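Local coordinates for 3-hydroxyacyl-CoA dehydrogenase type-2 (Mycobacterium avium, PDB 3PPI), which probably catalyses the NAD-dependent oxidation of 3-hydroxyacyl-CoA thioesters to 3-ketoacyl-CoA, as a tetrameric short-chain dehydrogenase/reductase with a Rossmann-type fold, at residues E44-R49 and D250-A255. Sequence-based numbering, arbitrary orientation.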
ATOM      1  N   GLU A  44       4.637  27.169   9.610  1.00 21.96           N
ATOM      2  CA  GLU A  44       5.579  28.279   9.743  1.00 22.64           C
ATOM      3  C   GLU A  44       6.883  27.978   9.005  1.00 22.06           C
ATOM      4  O   GLU A  44       7.398  28.831   8.272  1.00 23.03           O
ATOM      5  CB  GLU A  44       5.860  28.598  11.221  1.00 23.42           C
ATOM      6  CG  GLU A  44       6.981  29.607  11.445  1.00 24.45           C
ATOM      7  CD  GLU A  44       7.258  29.878  12.927  1.00 27.53           C
ATOM      8  OE1 GLU A  44       6.500  29.393  13.790  1.00 27.57           O
ATOM      9  OE2 GLU A  44       8.249  30.581  13.221  1.00 29.76           O
ATOM     10  N   ALA A  45       7.418  26.776   9.187  1.00 20.78           N
ATOM     11  CA  ALA A  45       8.689  26.427   8.547  1.00 20.30           C
ATOM     12  C   ALA A  45       8.541  26.455   7.013  1.00 19.62           C
ATOM     13  O   ALA A  45       9.457  26.867   6.282  1.00 19.40           O
ATOM     14  CB  ALA A  45       9.176  25.060   9.032  1.00 18.94           C
ATOM     15  N   THR A  46       7.370  26.046   6.540  1.00 18.11           N
ATOM     16  CA  THR A  46       7.069  26.063   5.114  1.00 18.14           C
ATOM     17  C   THR A  46       7.014  27.505   4.623  1.00 19.14           C
ATOM     18  O   THR A  46       7.639  27.835   3.628  1.00 19.46           O
ATOM     19  CB  THR A  46       5.748  25.334   4.818  1.00 17.08           C
ATOM     20  OG1 THR A  46       5.838  24.007   5.342  1.00 16.52           O
ATOM     21  CG2 THR A  46       5.445  25.278   3.307  1.00 16.08           C
ATOM     22  N   VAL A  47       6.300  28.365   5.348  1.00 19.98           N
ATOM     23  CA  VAL A  47       6.260  29.784   5.002  1.00 20.99           C
ATOM     24  C   VAL A  47       7.676  30.375   4.890  1.00 21.87           C
ATOM     25  O   VAL A  47       8.017  31.006   3.878  1.00 22.48           O
ATOM     26  CB  VAL A  47       5.426  30.594   6.002  1.00 21.25           C
ATOM     27  CG1 VAL A  47       5.594  32.107   5.749  1.00 22.00           C
ATOM     28  CG2 VAL A  47       3.941  30.181   5.917  1.00 21.16           C
ATOM     29  N   ARG A  48       8.488  30.162   5.921  1.00 22.52           N
ATOM     30  CA  ARG A  48       9.847  30.699   5.951  1.00 23.55           C
ATOM     31  C   ARG A  48      10.650  30.211   4.737  1.00 23.12           C
ATOM     32  O   ARG A  48      11.353  30.991   4.101  1.00 23.72           O
ATOM     33  CB  ARG A  48      10.555  30.304   7.254  1.00 23.59           C
ATOM     34  CG  ARG A  48      10.010  31.015   8.486  1.00 25.60           C
ATOM     35  CD  ARG A  48      10.803  30.659   9.720  1.00 26.29           C
ATOM     36  NE  ARG A  48      10.262  31.280  10.935  1.00 27.66           N
ATOM     37  CZ  ARG A  48      10.521  32.525  11.331  1.00 29.03           C
ATOM     38  NH1 ARG A  48      11.304  33.319  10.605  1.00 29.46           N
ATOM     39  NH2 ARG A  48       9.982  32.984  12.453  1.00 29.78           N
ATOM     40  N   ARG A  49      10.540  28.923   4.432  1.00 22.16           N
ATOM     41  CA  ARG A  49      11.252  28.316   3.304  1.00 21.89           C
ATOM     42  C   ARG A  49      10.784  28.879   1.967  1.00 21.99           C
ATOM     43  O   ARG A  49      11.596  29.265   1.134  1.00 21.43           O
ATOM     44  CB  ARG A  49      11.046  26.796   3.299  1.00 21.40           C
ATOM     45  CG  ARG A  49      11.634  26.051   2.097  1.00 21.46           C
ATOM     46  CD  ARG A  49      13.134  26.275   1.929  1.00 22.73           C
ATOM     47  NE  ARG A  49      13.632  25.553   0.757  1.00 24.00           N
ATOM     48  CZ  ARG A  49      14.122  24.315   0.753  1.00 23.13           C
ATOM     49  NH1 ARG A  49      14.216  23.594   1.859  1.00 23.12           N
ATOM     50  NH2 ARG A  49      14.518  23.787  -0.392  1.00 24.11           N
ATOM     51  N   ASP A 250      11.649  22.177   9.655  1.00 19.12           N
ATOM     52  CA  ASP A 250      12.463  22.479   8.461  1.00 19.50           C
ATOM     53  C   ASP A 250      12.562  21.291   7.501  1.00 18.53           C
ATOM     54  O   ASP A 250      12.625  21.490   6.279  1.00 18.56           O
ATOM     55  CB  ASP A 250      13.871  22.944   8.819  1.00 20.61           C
ATOM     56  CG  ASP A 250      13.908  24.392   9.295  1.00 23.50           C
ATOM     57  OD1 ASP A 250      12.928  25.141   9.097  1.00 26.43           O
ATOM     58  OD2 ASP A 250      14.936  24.786   9.845  1.00 28.88           O
ATOM     59  N   GLU A 251      12.601  20.071   8.042  1.00 17.46           N
ATOM     60  CA  GLU A 251      12.591  18.855   7.180  1.00 16.71           C
ATOM     61  C   GLU A 251      11.290  18.719   6.415  1.00 15.64           C
ATOM     62  O   GLU A 251      11.287  18.331   5.233  1.00 15.19           O
ATOM     63  CB  GLU A 251      12.927  17.596   7.989  1.00 15.76           C
ATOM     64  CG  GLU A 251      14.432  17.551   8.366  1.00 18.35           C
ATOM     65  CD  GLU A 251      14.766  16.671   9.576  1.00 19.57           C
ATOM     66  OE1 GLU A 251      13.877  16.335  10.392  1.00 17.41           O
ATOM     67  OE2 GLU A 251      15.953  16.323   9.708  1.00 19.60           O
ATOM     68  N   PHE A 252      10.179  19.035   7.076  1.00 15.43           N
ATOM     69  CA  PHE A 252       8.880  19.050   6.421  1.00 15.07           C
ATOM     70  C   PHE A 252       8.859  20.103   5.309  1.00 15.07           C
ATOM     71  O   PHE A 252       8.397  19.838   4.202  1.00 14.34           O
ATOM     72  CB  PHE A 252       7.776  19.352   7.446  1.00 15.42           C
ATOM     73  CG  PHE A 252       6.407  19.437   6.844  1.00 14.89           C
ATOM     74  CD1 PHE A 252       5.606  18.325   6.752  1.00 15.66           C
ATOM     75  CD2 PHE A 252       5.929  20.643   6.346  1.00 17.05           C
ATOM     76  CE1 PHE A 252       4.340  18.404   6.179  1.00 14.73           C
ATOM     77  CE2 PHE A 252       4.681  20.722   5.775  1.00 15.61           C
ATOM     78  CZ  PHE A 252       3.877  19.606   5.708  1.00 14.95           C
ATOM     79  N   ALA A 253       9.317  21.310   5.644  1.00 15.36           N
ATOM     80  CA  ALA A 253       9.363  22.419   4.699  1.00 16.25           C
ATOM     81  C   ALA A 253      10.193  22.060   3.476  1.00 16.39           C
ATOM     82  O   ALA A 253       9.840  22.430   2.353  1.00 17.42           O
ATOM     83  CB  ALA A 253       9.932  23.684   5.374  1.00 17.11           C
ATOM     84  N   ASP A 254      11.281  21.326   3.693  1.00 16.24           N
ATOM     85  CA  ASP A 254      12.167  20.924   2.599  1.00 15.92           C
ATOM     86  C   ASP A 254      11.462  19.928   1.662  1.00 15.25           C
ATOM     87  O   ASP A 254      11.611  20.010   0.452  1.00 15.56           O
ATOM     88  CB  ASP A 254      13.452  20.315   3.169  1.00 15.71           C
ATOM     89  CG  ASP A 254      14.462  19.966   2.103  1.00 16.53           C
ATOM     90  OD1 ASP A 254      14.999  20.897   1.465  1.00 18.03           O
ATOM     91  OD2 ASP A 254      14.746  18.770   1.928  1.00 17.94           O
ATOM     92  N   ALA A 255      10.704  18.991   2.225  1.00 14.76           N
ATOM     93  CA  ALA A 255       9.899  18.064   1.448  1.00 14.07           C
ATOM     94  C   ALA A 255       8.813  18.792   0.667  1.00 14.74           C
ATOM     95  O   ALA A 255       8.591  18.512  -0.514  1.00 15.49           O
ATOM     96  CB  ALA A 255       9.280  17.003   2.364  1.00 13.89           C
TER
HETATM   97  O   HOH W   1      12.014  26.260   6.682  1.00 29.64           O
HETATM   98  O   HOH W   2      13.623  20.805  -1.392  1.00 23.46           O
HETATM   99  O   HOH W   3      13.368  23.908   4.587  1.00 25.82           O
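Arg49 reaches across to Asp254 and closes the outer side of a helix pair whose inner side rests on Ala45 and Ala253. The axes of 44-49 and 250-255 approach to 7.9 Å at an angle of 55°, a closeness that two alanines facing one another permit. The Ala253 methyl sits 3.3 Å from the carbonyl O of Ala45 and 4.0 Å from the Ala45 CB, and also meets CB of Arg49. Deeper in, OG1 of Thr46 lies at the rim of the Phe252 ring, 3.5 Å from CE2 and near the ring plane. That hydroxyl is turned back beside its own backbone N and hydrogen-bonds to the carbonyl of Leu42, while Phe252 packs against Ile215 and Pro217.

Arg49 has CG anti to its backbone N and kinks at chi2 (57°), which carries NH1 to the Asp254 carboxylate. NH1 donates to OD1 of Asp254 at 2.8 Å, nearly straight (167°), entering at the anti lone pair and within the guanidinium plane. The carboxylate serves two partners: OD1 takes Arg49, and OD2 accepts from Asn262 of a second subunit. Two waters add bridges: one donates to both Ala45 O and Asp250 OD1, and another joins Arg49 NH1 to Asp250 O.

Here the first helix of the Rossmann fold, following a glycine-rich turn of the kind that usually holds the dinucleotide, meets the helix before the last strand. The Ala253 methyl packs on the Ala45 backbone and methyl, while charge and water fasten the outer edge, where NH1 with Asp254 and a water, and NE with Asp53, together probably fix the guanidinium's rotation.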